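Long-range contacts in protein synthesis inhibitor I (Hordeum vulgare, PDB 4FBB), which belongs to the ribosome-inactivating proteins, is named as an inhibitor of protein synthesis, and is modelled here with a bound adenine: residues Lys5-Val10 with Val59-Trp64; Pro50-Val55 with Asp85-Glu90; Ala76-Ala81 with Thr144-Arg149; Thr130-Gly135 with Ala166-Leu171; Thr178-Val183 with Ala252-Ile257. The protein carries 3 engineered substitutions. One frame throughout, in Å; residues are numbered along the deposited sequence.

Contact 1: Lys5-Val10 with Val59-Trp64; sequences KMAKNV and VPPSRW
Ala7-Val10 and Pro61-Trp64 run in the same direction; the CA atoms of Lys8 and Ser62 are 4.5 Å apart, those of Ala7 and Pro61 5.3 Å, and neither backbone forms a regular strand at this point except Trp64, which begins one. The bond between them runs from Lys8 N to Pro61 O at 3.1 Å and is almost perfectly straight (179° at the hydrogen). From the opposite face of that carbonyl plane the indole Trp64 NE1 also donates to Pro61 O, again at 3.1 Å, so one oxygen is gripped twice and the indole's rotation is restrained. The Lys8 bond ties the N-terminal segment to the lead into strand 64-70 of the mixed sheet in the ribosome-inactivating fold, where Val10 O is hydrogen-bonded to His66. A chi1 of 178° puts Val10 CG2 beside its backbone N and over one indole face, a CH-pi contact 3.8 Å from the centroid of the Trp64 five-membered ring; Val10 also packs on Ala81. Ala7 CB approaches the six-membered ring obliquely, 3.9 Å from Trp64 CZ2. Lys8 CB passes 3.6 Å from Ser62 OG.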
# COMPACT_ATOMS: atom_id res chain seq x y z
N LYS A 5 5.11 -0.29 21.72
CA LYS A 5 5.69 -1.60 21.48
C LYS A 5 4.94 -2.67 22.28
O LYS A 5 4.43 -2.39 23.37
CB LYS A 5 7.18 -1.60 21.83
N MET A 6 4.83 -3.89 21.74
CA MET A 6 5.26 -4.23 20.39
C MET A 6 4.04 -4.53 19.52
O MET A 6 2.92 -4.60 20.03
CB MET A 6 6.15 -5.48 20.40
CG MET A 6 7.62 -5.22 20.61
SD MET A 6 8.59 -6.72 20.30
CE MET A 6 7.85 -7.86 21.48
N ALA A 7 4.26 -4.72 18.23
CA ALA A 7 3.17 -5.02 17.30
C ALA A 7 2.49 -6.34 17.63
O ALA A 7 3.13 -7.28 18.11
CB ALA A 7 3.66 -5.01 15.86
N LYS A 8 1.19 -6.41 17.33
CA LYS A 8 0.34 -7.53 17.73
C LYS A 8 -0.30 -8.15 16.48
O LYS A 8 -0.61 -7.43 15.54
CB LYS A 8 -0.74 -7.00 18.68
CG LYS A 8 -1.53 -8.04 19.47
CD LYS A 8 -2.33 -7.39 20.60
CE LYS A 8 -1.42 -6.75 21.64
NZ LYS A 8 -2.13 -6.40 22.91
N ASN A 9 -0.45 -9.47 16.48
CA ASN A 9 -1.14 -10.22 15.41
C ASN A 9 -0.47 -10.29 14.03
O ASN A 9 -1.13 -10.70 13.07
CB ASN A 9 -2.58 -9.72 15.22
CG ASN A 9 -3.40 -9.79 16.47
OD1 ASN A 9 -3.64 -8.77 17.13
ND2 ASN A 9 -3.86 -10.98 16.82
N VAL A 10 0.80 -9.89 13.92
CA VAL A 10 1.51 -9.96 12.64
C VAL A 10 1.39 -11.36 12.04
O VAL A 10 1.33 -11.53 10.81
CB VAL A 10 3.00 -9.57 12.78
CG1 VAL A 10 3.73 -9.68 11.44
CG2 VAL A 10 3.13 -8.15 13.31
N VAL A 59 -3.56 1.34 21.51
CA VAL A 59 -2.94 0.02 21.38
C VAL A 59 -1.83 0.12 20.33
O VAL A 59 -1.80 1.07 19.55
CB VAL A 59 -3.97 -1.04 20.93
CG1 VAL A 59 -4.98 -1.34 22.04
CG2 VAL A 59 -4.68 -0.59 19.66
N PRO A 60 -0.90 -0.85 20.32
CA PRO A 60 0.05 -0.90 19.21
C PRO A 60 -0.66 -1.46 17.97
O PRO A 60 -1.73 -2.04 18.13
CB PRO A 60 1.13 -1.87 19.71
CG PRO A 60 0.43 -2.73 20.71
CD PRO A 60 -0.59 -1.84 21.37
N PRO A 61 -0.08 -1.25 16.77
CA PRO A 61 -0.68 -1.78 15.53
C PRO A 61 -1.01 -3.26 15.64
O PRO A 61 -0.10 -4.09 15.72
CB PRO A 61 0.42 -1.56 14.48
CG PRO A 61 1.64 -1.07 15.24
CD PRO A 61 1.12 -0.45 16.50
N SER A 62 -2.30 -3.57 15.61
CA SER A 62 -2.78 -4.94 15.84
C SER A 62 -3.62 -5.51 14.70
O SER A 62 -4.20 -6.59 14.83
CB SER A 62 -3.60 -4.97 17.13
OG SER A 62 -2.97 -4.19 18.13
N ARG A 63 -3.70 -4.79 13.58
CA ARG A 63 -4.46 -5.27 12.43
C ARG A 63 -3.58 -5.39 11.20
O ARG A 63 -3.02 -4.41 10.72
CB ARG A 63 -5.66 -4.36 12.17
CG ARG A 63 -6.70 -4.44 13.28
CD ARG A 63 -7.91 -3.59 12.99
NE ARG A 63 -8.67 -4.10 11.85
CZ ARG A 63 -8.75 -3.50 10.67
NH1 ARG A 63 -8.12 -2.35 10.46
NH2 ARG A 63 -9.46 -4.05 9.69
N TRP A 64 -3.44 -6.63 10.73
CA TRP A 64 -2.50 -6.95 9.67
C TRP A 64 -3.19 -7.84 8.64
O TRP A 64 -4.18 -8.50 8.93
CB TRP A 64 -1.28 -7.68 10.25
CG TRP A 64 -0.50 -6.84 11.24
CD1 TRP A 64 -0.79 -6.65 12.57
CD2 TRP A 64 0.68 -6.07 10.97
NE1 TRP A 64 0.14 -5.82 13.14
CE2 TRP A 64 1.06 -5.45 12.18
CE3 TRP A 64 1.46 -5.86 9.83
CZ2 TRP A 64 2.17 -4.62 12.28
CZ3 TRP A 64 2.57 -5.04 9.93
CH2 TRP A 64 2.92 -4.43 11.15

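Contact 2: Pro50-Val55 with Asp85-Glu90; sequences PVLPPV and DNIYLE. With ADE (adenine), chain E.
Leu52 turns its CG away from its own carbonyl carbon (chi1 -81°) and then stretches on to CD1, which arrives 3.3 Å from Asp85 O. The same methyl meets the end of Ile87, Leu52 CD1 to Ile87 CD1 being 3.8 Å; the tip of Ile87 comes nearer to Leu52 than its root does. Asp85 has CG wedged between its backbone N and carbonyl carbon (chi1 49°), which sets the carboxylate beside the branches of Val55: Val55 CG1 lies 3.8 Å from Asp85 OD2. That oxygen has a stronger partner in the salt bridge to Arg83. A water bridges the two backbones, donating to Pro53 O at 2.9 Å and to Asp85 O at 2.8 Å. Beyond Asp85 the chain makes an Asx turn, Asn86 OD1 accepting from Tyr88 N above its amide plane, and this turn leads from strand 78-83 into strand 89-93 of the mixed sheet. The residues that follow, Tyr88 and Leu89, line the adenine site. Leu89 N donates to adenine N1 at 3.0 Å, while the Tyr88 ring has adenine C2 over one face, displaced toward the rim, with Tyr88 CD2 3.3 Å from adenine N1.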
# COMPACT_ATOMS: atom_id res chain seq x y z
N PRO A 50 -13.71 3.30 -1.34
CA PRO A 50 -13.67 2.82 0.04
C PRO A 50 -12.77 3.68 0.95
O PRO A 50 -11.76 4.24 0.49
CB PRO A 50 -13.09 1.42 -0.09
CG PRO A 50 -12.26 1.46 -1.35
CD PRO A 50 -13.00 2.40 -2.27
N VAL A 51 -13.14 3.77 2.22
CA VAL A 51 -12.30 4.41 3.23
C VAL A 51 -11.86 3.36 4.24
O VAL A 51 -12.67 2.52 4.66
CB VAL A 51 -13.05 5.55 3.96
CG1 VAL A 51 -12.08 6.35 4.83
CG2 VAL A 51 -13.80 6.46 2.98
N LEU A 52 -10.59 3.39 4.62
CA LEU A 52 -10.04 2.47 5.60
C LEU A 52 -10.67 2.85 6.92
O LEU A 52 -11.07 4.00 7.10
CB LEU A 52 -8.53 2.64 5.72
CG LEU A 52 -7.63 1.97 4.69
CD1 LEU A 52 -6.24 2.59 4.69
CD2 LEU A 52 -7.57 0.50 5.03
N PRO A 53 -10.79 1.88 7.85
CA PRO A 53 -11.27 2.27 9.18
C PRO A 53 -10.17 3.08 9.86
O PRO A 53 -9.03 3.00 9.44
CB PRO A 53 -11.45 0.92 9.87
CG PRO A 53 -10.42 0.03 9.24
CD PRO A 53 -10.36 0.47 7.78
N PRO A 54 -10.52 3.86 10.89
CA PRO A 54 -9.46 4.59 11.60
C PRO A 54 -8.44 3.67 12.23
O PRO A 54 -8.71 2.48 12.39
CB PRO A 54 -10.23 5.32 12.70
CG PRO A 54 -11.57 5.55 12.11
CD PRO A 54 -11.86 4.31 11.30
N VAL A 55 -7.28 4.21 12.58
CA VAL A 55 -6.30 3.47 13.36
C VAL A 55 -6.84 3.41 14.79
O VAL A 55 -7.31 4.42 15.31
CB VAL A 55 -4.91 4.17 13.34
CG1 VAL A 55 -3.94 3.49 14.31
CG2 VAL A 55 -4.34 4.19 11.92
N ASP A 85 -4.65 -1.02 8.68
CA ASP A 85 -5.20 0.29 9.01
C ASP A 85 -4.62 1.42 8.16
O ASP A 85 -5.32 2.38 7.86
CB ASP A 85 -5.06 0.60 10.52
CG ASP A 85 -3.66 0.34 11.06
OD1 ASP A 85 -2.70 0.24 10.27
OD2 ASP A 85 -3.52 0.26 12.30
N ASN A 86 -3.35 1.30 7.78
CA ASN A 86 -2.73 2.30 6.91
C ASN A 86 -1.90 1.69 5.77
O ASN A 86 -1.17 2.42 5.09
CB ASN A 86 -1.87 3.29 7.71
CG ASN A 86 -0.66 2.63 8.36
OD1 ASN A 86 -0.51 1.41 8.33
ND2 ASN A 86 0.18 3.45 8.98
N ILE A 87 -2.01 0.38 5.61
CA ILE A 87 -1.37 -0.34 4.51
C ILE A 87 0.14 -0.17 4.51
O ILE A 87 0.80 -0.11 3.47
CB ILE A 87 -2.00 0.03 3.14
CG1 ILE A 87 -3.53 0.17 3.28
CG2 ILE A 87 -1.69 -1.04 2.10
CD1 ILE A 87 -4.22 0.80 2.06
N TYR A 88 0.71 -0.10 5.71
CA TYR A 88 2.16 0.02 5.83
C TYR A 88 2.86 -1.33 5.80
O TYR A 88 2.45 -2.28 6.47
CB TYR A 88 2.56 0.86 7.06
CG TYR A 88 2.93 2.26 6.65
CD1 TYR A 88 1.96 3.18 6.31
CD2 TYR A 88 4.26 2.63 6.55
CE1 TYR A 88 2.30 4.46 5.91
CE2 TYR A 88 4.62 3.91 6.14
CZ TYR A 88 3.63 4.82 5.82
OH TYR A 88 3.97 6.09 5.42
N LEU A 89 3.90 -1.41 4.97
CA LEU A 89 4.70 -2.63 4.90
C LEU A 89 5.75 -2.54 5.99
O LEU A 89 6.51 -1.58 6.04
CB LEU A 89 5.40 -2.78 3.54
CG LEU A 89 6.35 -3.97 3.45
CD1 LEU A 89 5.61 -5.28 3.68
CD2 LEU A 89 7.12 -4.00 2.13
N GLU A 90 5.77 -3.54 6.85
CA GLU A 90 6.70 -3.55 7.97
C GLU A 90 7.55 -4.81 8.02
O GLU A 90 8.63 -4.81 8.61
CB GLU A 90 5.96 -3.35 9.30
CG GLU A 90 5.50 -1.92 9.55
CD GLU A 90 6.65 -0.93 9.62
OE1 GLU A 90 7.80 -1.38 9.87
OE2 GLU A 90 6.43 0.28 9.43
N9 ADE E . 5.09 4.35 1.84
C8 ADE E . 6.38 4.78 1.99
N7 ADE E . 7.13 3.97 2.70
C5 ADE E . 6.27 2.94 3.05
C6 ADE E . 6.43 1.77 3.81
N6 ADE E . 7.57 1.39 4.40
N1 ADE E . 5.35 0.97 3.96
C2 ADE E . 4.19 1.32 3.39
N3 ADE E . 3.91 2.39 2.66
C4 ADE E . 5.01 3.17 2.54
O HOH W 1 -6.96 4.63 8.24

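Contact 3: Ala76-Ala81 with Thr144-Arg149; sequences AGLTLA and TALHGR
Leu78 and His147 belong to a strand-on-helix packing contact, in which the start of strand 78-83 meets the C-terminal part of helix 136-147 some 17 Å from the centre of the chain (centre to centre). The nearest CA atoms, those of Leu78 and His147, are 5.4 Å apart. The His147 ring is carried toward the strand because its CG stands opposite its backbone N (chi1 -159°); Leu78 N lies over one face of the imidazole, and His147 CD2 is 3.5 Å from Leu78 CA. Deeper in, the contact is purely apolar. In Leu78, chi1 161° with chi2 66° brings both methyls to Leu146, and Leu78 CD2 comes to 3.7 Å from Leu146 CD2. The two side chains pass at a slant rather than end on. Leu80, two residues along the strand and on the same side, adds a looser touch, its CD2 4.5 Å from Leu146 CD2. Leu146 further meets Phe92 of the neighbouring strand and Ala166 of helix 157-179, and both strand leucines rest on Leu170. Helices laid against one side of a mixed sheet, with leucines filling the interface, fit the alpha/beta build of the ribosome-inactivating protein fold.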
# COMPACT_ATOMS: atom_id res chain seq x y z
N ALA A 76 6.04 -21.50 -3.68
CA ALA A 76 5.67 -21.03 -2.34
C ALA A 76 5.85 -19.53 -2.25
O ALA A 76 6.71 -18.95 -2.92
CB ALA A 76 6.49 -21.73 -1.28
N GLY A 77 5.05 -18.89 -1.42
CA GLY A 77 5.00 -17.44 -1.41
C GLY A 77 6.15 -16.69 -0.77
O GLY A 77 6.75 -17.17 0.20
N LEU A 78 6.47 -15.53 -1.33
CA LEU A 78 7.16 -14.50 -0.57
C LEU A 78 6.04 -13.75 0.12
O LEU A 78 5.18 -13.16 -0.54
CB LEU A 78 7.93 -13.54 -1.47
CG LEU A 78 8.26 -12.22 -0.76
CD1 LEU A 78 9.24 -12.44 0.40
CD2 LEU A 78 8.82 -11.17 -1.70
N THR A 79 6.03 -13.79 1.45
CA THR A 79 4.92 -13.21 2.19
C THR A 79 5.24 -11.80 2.69
O THR A 79 6.30 -11.56 3.27
CB THR A 79 4.49 -14.11 3.37
OG1 THR A 79 4.12 -15.41 2.88
CG2 THR A 79 3.30 -13.52 4.10
N LEU A 80 4.32 -10.87 2.43
CA LEU A 80 4.47 -9.51 2.91
C LEU A 80 3.57 -9.31 4.12
O LEU A 80 2.45 -9.82 4.15
CB LEU A 80 4.12 -8.50 1.81
CG LEU A 80 4.92 -8.61 0.51
CD1 LEU A 80 4.75 -7.37 -0.36
CD2 LEU A 80 6.39 -8.86 0.80
N ALA A 81 4.07 -8.58 5.12
CA ALA A 81 3.29 -8.26 6.32
C ALA A 81 2.92 -6.79 6.30
O ALA A 81 3.78 -5.92 6.39
CB ALA A 81 4.09 -8.58 7.56
N THR A 144 12.29 -12.52 -5.89
CA THR A 144 13.37 -13.50 -5.76
C THR A 144 14.41 -13.07 -4.73
O THR A 144 14.71 -13.80 -3.79
CB THR A 144 14.09 -13.75 -7.10
OG1 THR A 144 13.13 -13.87 -8.16
CG2 THR A 144 14.94 -15.02 -7.03
N ALA A 145 14.97 -11.88 -4.93
CA ALA A 145 16.02 -11.35 -4.06
C ALA A 145 15.62 -11.30 -2.58
O ALA A 145 16.48 -11.41 -1.69
CB ALA A 145 16.44 -9.98 -4.54
N LEU A 146 14.33 -11.11 -2.31
CA LEU A 146 13.82 -11.03 -0.95
C LEU A 146 13.58 -12.43 -0.40
O LEU A 146 13.98 -12.76 0.72
CB LEU A 146 12.48 -10.28 -0.94
CG LEU A 146 12.32 -9.06 -0.04
CD1 LEU A 146 12.99 -7.86 -0.68
CD2 LEU A 146 10.85 -8.78 0.21
N HIS A 147 12.92 -13.24 -1.21
CA HIS A 147 12.57 -14.60 -0.81
C HIS A 147 13.83 -15.46 -0.69
O HIS A 147 13.82 -16.49 -0.00
CB HIS A 147 11.61 -15.20 -1.84
CG HIS A 147 10.81 -16.35 -1.33
ND1 HIS A 147 10.73 -17.56 -1.99
CD2 HIS A 147 10.04 -16.48 -0.22
CE1 HIS A 147 9.95 -18.38 -1.32
NE2 HIS A 147 9.52 -17.75 -0.24
N GLY A 148 14.90 -15.04 -1.36
CA GLY A 148 16.15 -15.77 -1.34
C GLY A 148 17.03 -15.43 -0.15
O GLY A 148 18.05 -16.08 0.08
N ARG A 149 16.63 -14.41 0.61
CA ARG A 149 17.39 -13.96 1.77
C ARG A 149 17.46 -15.05 2.84
O ARG A 149 16.44 -15.65 3.19
CB ARG A 149 16.74 -12.69 2.35
CG ARG A 149 17.68 -11.83 3.16
CD ARG A 149 17.02 -10.54 3.61
NE ARG A 149 17.94 -9.77 4.45
CZ ARG A 149 18.89 -8.98 3.96
NH1 ARG A 149 19.03 -8.85 2.65
NH2 ARG A 149 19.69 -8.31 4.79

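Contact 4: Thr130-Gly135 with Ala166-Leu171; sequences TNVALG and AVTTLL. With ADE (adenine), chain E.
Val132 presents both of its methyls to two consecutive threonines of helix 157-179. Val132 CG2 meets Thr168 CG2 at 3.6 Å, while Val132 CG1 lies 4.0 Å from both Thr168 CG2 and Thr169 CG2. The valine crosses the Thr169 side chain at about a right angle and meets Thr168 at a slant. The two threonines turn methyls to it through different torsions. In Thr168, OG1 lies beside the backbone N (chi1 -55°) and bonds back to Arg164 O one turn earlier, which sends CG2 outward to the valine. In Thr169, OG1 sits between N and the carbonyl carbon (chi1 56°), leaving CG2 opposite that carbon and facing the loop, 3.9 Å from Ala133 O. Helix 157-179 is the long buried helix of this ribosome-inactivating fold, and residues 130-135 form the linker that runs past it into helix 136-147, with Gly135 at the N-cap. Leu134 CD2 lies 3.6 Å from Thr169 O and 4.1 Å from Thr169 CB, and the Leu134 backbone is hydrogen-bonded to Gly201. Further along the helix Leu171 turns to the ligand, its CD2 3.6 Å from adenine N1, and also packs on Tyr119 and Leu122.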
# COMPACT_ATOMS: atom_id res chain seq x y z
N THR A 130 10.42 8.72 -9.09
CA THR A 130 10.26 8.79 -10.54
C THR A 130 11.44 8.16 -11.28
O THR A 130 11.56 8.29 -12.51
CB THR A 130 10.08 10.24 -11.00
OG1 THR A 130 11.18 11.03 -10.51
CG2 THR A 130 8.78 10.81 -10.45
N ASN A 131 12.30 7.49 -10.53
CA ASN A 131 13.50 6.85 -11.08
C ASN A 131 13.46 5.33 -10.94
O ASN A 131 14.25 4.61 -11.56
CB ASN A 131 14.76 7.44 -10.43
CG ASN A 131 15.60 6.39 -9.70
OD1 ASN A 131 16.58 5.88 -10.24
ND2 ASN A 131 15.20 6.06 -8.47
N VAL A 132 12.52 4.83 -10.13
CA VAL A 132 12.38 3.40 -9.89
C VAL A 132 11.65 2.69 -11.03
O VAL A 132 10.53 3.07 -11.40
CB VAL A 132 11.63 3.12 -8.58
CG1 VAL A 132 11.70 1.65 -8.25
CG2 VAL A 132 12.22 3.94 -7.45
N ALA A 133 12.27 1.66 -11.59
CA ALA A 133 11.65 0.89 -12.66
C ALA A 133 10.76 -0.21 -12.09
O ALA A 133 11.18 -0.98 -11.22
CB ALA A 133 12.72 0.29 -13.58
N LEU A 134 9.52 -0.27 -12.58
CA LEU A 134 8.59 -1.33 -12.21
C LEU A 134 8.21 -2.13 -13.46
O LEU A 134 8.37 -1.66 -14.58
CB LEU A 134 7.33 -0.74 -11.57
CG LEU A 134 7.58 0.26 -10.43
CD1 LEU A 134 6.26 0.82 -9.98
CD2 LEU A 134 8.30 -0.43 -9.28
N GLY A 135 7.68 -3.33 -13.24
CA GLY A 135 7.33 -4.21 -14.34
C GLY A 135 7.33 -5.65 -13.87
O GLY A 135 7.66 -5.92 -12.72
N ALA A 166 14.52 -3.62 -4.01
CA ALA A 166 13.39 -4.55 -4.04
C ALA A 166 12.19 -4.06 -3.26
O ALA A 166 11.06 -4.06 -3.77
CB ALA A 166 13.81 -5.92 -3.53
N VAL A 167 12.40 -3.65 -2.01
CA VAL A 167 11.30 -3.13 -1.20
C VAL A 167 10.65 -1.93 -1.87
O VAL A 167 9.42 -1.83 -1.92
CB VAL A 167 11.75 -2.80 0.25
CG1 VAL A 167 10.69 -1.98 0.98
CG2 VAL A 167 12.04 -4.09 1.00
N THR A 168 11.46 -1.04 -2.42
CA THR A 168 10.94 0.12 -3.16
C THR A 168 10.05 -0.33 -4.32
O THR A 168 9.01 0.28 -4.59
CB THR A 168 12.06 1.01 -3.70
OG1 THR A 168 12.94 1.39 -2.62
CG2 THR A 168 11.49 2.26 -4.35
N THR A 169 10.46 -1.39 -5.01
CA THR A 169 9.68 -1.91 -6.13
C THR A 169 8.33 -2.48 -5.67
O THR A 169 7.29 -2.15 -6.24
CB THR A 169 10.47 -2.96 -6.94
OG1 THR A 169 10.91 -4.00 -6.07
CG2 THR A 169 11.70 -2.33 -7.62
N LEU A 170 8.34 -3.32 -4.64
CA LEU A 170 7.09 -3.91 -4.14
C LEU A 170 6.13 -2.90 -3.48
O LEU A 170 4.92 -3.01 -3.64
CB LEU A 170 7.36 -5.05 -3.16
CG LEU A 170 8.17 -6.24 -3.65
CD1 LEU A 170 8.19 -7.35 -2.60
CD2 LEU A 170 7.60 -6.76 -4.95
N LEU A 171 6.67 -1.95 -2.72
CA LEU A 171 5.85 -0.90 -2.13
C LEU A 171 5.05 -0.22 -3.23
O LEU A 171 3.86 0.08 -3.07
CB LEU A 171 6.72 0.15 -1.44
CG LEU A 171 7.37 -0.20 -0.11
CD1 LEU A 171 8.12 1.00 0.42
CD2 LEU A 171 6.31 -0.65 0.88
N9 ADE E . 5.09 4.35 1.84
C8 ADE E . 6.38 4.78 1.99
N7 ADE E . 7.13 3.97 2.70
C5 ADE E . 6.27 2.94 3.05
C6 ADE E . 6.43 1.77 3.81
N6 ADE E . 7.57 1.39 4.40
N1 ADE E . 5.35 0.97 3.96
C2 ADE E . 4.19 1.32 3.39
N3 ADE E . 3.91 2.39 2.66
C4 ADE E . 5.01 3.17 2.54

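Contact 5: Thr178-Val183 with Ala252-Ile257; sequences TRFQTV and ANTLGI. With ADE (adenine), chain E.
Thr178 and Ile257 lie side by side and point the same way, their CG2 methyls 4.0 Å apart. At Phe180 it is the backbone Thr254 O that lies at the edge of the ring, near its plane; the side chains of Phe180 and Thr254 cross at an angle. Thr182 CG2 is 3.9 Å from Thr254 CG2, while Thr254 OG1 bonds back to Gln250 O. Between these side chains the backbones are joined by a single beta bridge, Phe180 with Leu255, where helix 157-179 gives way to helix 181-190. Gln181 N donates to Thr254 O at 2.9 Å. Arg179 O accepts twice, from Gly256 N at 2.6 Å and from Ile257 N at 3.3 Å, both approaching the same face of its carbonyl plane. The Arg179 side chain leaves in another direction, extended from CG to NE, and brings its guanidinium edge to adenine, with N3 in the guanidinium plane: Arg179 NH1 to N3 is 3.1 Å and Arg179 NH2 to N3 is 3.2 Å. Glu176 pairs with NH1, Asn86 O takes a bond from NH2, and Trp214 makes a cation-pi contact. The two bonds to Arg179 O hold its backbone, while the partners of NH1 and NH2 probably fix the guanidinium's rotation toward adenine N3.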
# COMPACT_ATOMS: atom_id res chain seq x y z
N THR A 178 -2.48 -0.43 -4.22
CA THR A 178 -3.72 -0.57 -3.46
C THR A 178 -4.30 0.82 -3.17
O THR A 178 -5.49 1.05 -3.34
CB THR A 178 -3.52 -1.37 -2.14
OG1 THR A 178 -3.16 -2.72 -2.44
CG2 THR A 178 -4.77 -1.38 -1.30
N ARG A 179 -3.44 1.74 -2.74
CA ARG A 179 -3.88 3.10 -2.40
C ARG A 179 -4.37 3.92 -3.59
O ARG A 179 -5.30 4.71 -3.45
CB ARG A 179 -2.76 3.87 -1.72
CG ARG A 179 -2.46 3.38 -0.33
CD ARG A 179 -1.05 3.78 0.04
NE ARG A 179 -0.72 3.44 1.42
CZ ARG A 179 0.53 3.33 1.87
NH1 ARG A 179 1.54 3.51 1.03
NH2 ARG A 179 0.76 3.02 3.14
N PHE A 180 -3.74 3.76 -4.75
CA PHE A 180 -4.05 4.62 -5.90
C PHE A 180 -4.42 3.85 -7.15
O PHE A 180 -3.72 2.92 -7.55
CB PHE A 180 -2.87 5.55 -6.21
CG PHE A 180 -2.53 6.47 -5.07
CD1 PHE A 180 -3.26 7.63 -4.85
CD2 PHE A 180 -1.49 6.15 -4.21
CE1 PHE A 180 -2.96 8.47 -3.78
CE2 PHE A 180 -1.19 6.98 -3.14
CZ PHE A 180 -1.92 8.14 -2.94
N GLN A 181 -5.52 4.27 -7.76
CA GLN A 181 -5.97 3.69 -9.04
C GLN A 181 -5.02 4.12 -10.16
O GLN A 181 -4.84 3.40 -11.15
CB GLN A 181 -7.39 4.14 -9.36
CG GLN A 181 -8.43 3.72 -8.33
CD GLN A 181 -9.86 3.86 -8.83
OE1 GLN A 181 -10.63 4.71 -8.35
NE2 GLN A 181 -10.23 3.03 -9.79
N THR A 182 -4.41 5.29 -10.01
CA THR A 182 -3.42 5.72 -10.99
C THR A 182 -2.25 4.74 -11.00
O THR A 182 -1.85 4.24 -12.06
CB THR A 182 -2.90 7.10 -10.67
OG1 THR A 182 -2.57 7.14 -9.28
CG2 THR A 182 -3.95 8.15 -10.98
N VAL A 183 -1.69 4.49 -9.83
CA VAL A 183 -0.59 3.55 -9.70
C VAL A 183 -0.98 2.13 -10.13
O VAL A 183 -0.23 1.49 -10.88
CB VAL A 183 -0.02 3.52 -8.27
CG1 VAL A 183 1.04 2.43 -8.15
CG2 VAL A 183 0.58 4.90 -7.93
N ALA A 252 -11.70 11.02 -6.94
CA ALA A 252 -12.35 9.72 -6.78
C ALA A 252 -11.78 8.72 -7.79
O ALA A 252 -11.55 7.55 -7.46
CB ALA A 252 -13.86 9.85 -6.94
N ASN A 253 -11.50 9.19 -9.00
CA ASN A 253 -10.86 8.33 -9.98
C ASN A 253 -9.41 8.03 -9.64
O ASN A 253 -8.82 7.09 -10.16
CB ASN A 253 -10.94 8.93 -11.39
CG ASN A 253 -12.27 8.69 -12.04
OD1 ASN A 253 -12.85 7.61 -11.89
ND2 ASN A 253 -12.77 9.68 -12.78
N THR A 254 -8.83 8.85 -8.77
CA THR A 254 -7.43 8.66 -8.39
C THR A 254 -7.26 7.77 -7.16
O THR A 254 -6.36 6.95 -7.12
CB THR A 254 -6.73 10.02 -8.15
OG1 THR A 254 -6.82 10.80 -9.35
CG2 THR A 254 -5.29 9.82 -7.75
N LEU A 255 -8.12 7.94 -6.16
CA LEU A 255 -8.00 7.16 -4.93
C LEU A 255 -8.48 5.71 -5.08
O LEU A 255 -9.62 5.47 -5.49
CB LEU A 255 -8.75 7.85 -3.77
CG LEU A 255 -8.07 9.15 -3.31
CD1 LEU A 255 -9.06 10.12 -2.69
CD2 LEU A 255 -6.94 8.83 -2.32
N GLY A 256 -7.58 4.78 -4.79
CA GLY A 256 -7.90 3.37 -4.66
C GLY A 256 -8.67 3.10 -3.38
O GLY A 256 -9.77 2.55 -3.41
N ILE A 257 -8.08 3.49 -2.25
CA ILE A 257 -8.78 3.44 -0.97
C ILE A 257 -8.24 4.60 -0.14
O ILE A 257 -7.05 4.90 -0.21
CB ILE A 257 -8.59 2.07 -0.27
CG1 ILE A 257 -9.28 2.05 1.10
CG2 ILE A 257 -7.11 1.71 -0.14
CD1 ILE A 257 -9.34 0.66 1.68
N9 ADE E . 5.09 4.35 1.84
C8 ADE E . 6.38 4.78 1.99
N7 ADE E . 7.13 3.97 2.70
C5 ADE E . 6.27 2.94 3.05
C6 ADE E . 6.43 1.77 3.81
N6 ADE E . 7.57 1.39 4.40
N1 ADE E . 5.35 0.97 3.96
C2 ADE E . 4.19 1.32 3.39
N3 ADE E . 3.91 2.39 2.66
C4 ADE E . 5.01 3.17 2.54

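Overall arrangement
Contacts 2, 4 and 5 are buried and all reach the adenine, whereas contacts 1 and 3 are partly buried, each centred about 17 Å from the centre of the chain. Contacts 2 and 3 lie on neighbouring strands of one sheet and touch through Glu90 N and Ala81 O; contacts 4 and 5 share helix 157-179, touching adenine without touching each other. Contact 3 meets contact 4 through leucines and Ala166. The chemistry differs accordingly: contact 4 packs by methyls, contact 3 by leucines and the His147 ring, contact 2 adds a bridging water, and within each of contacts 1 and 5 the two segments are joined by backbone hydrogen bonds. Contacts 2 and 5 touch beside the adenine.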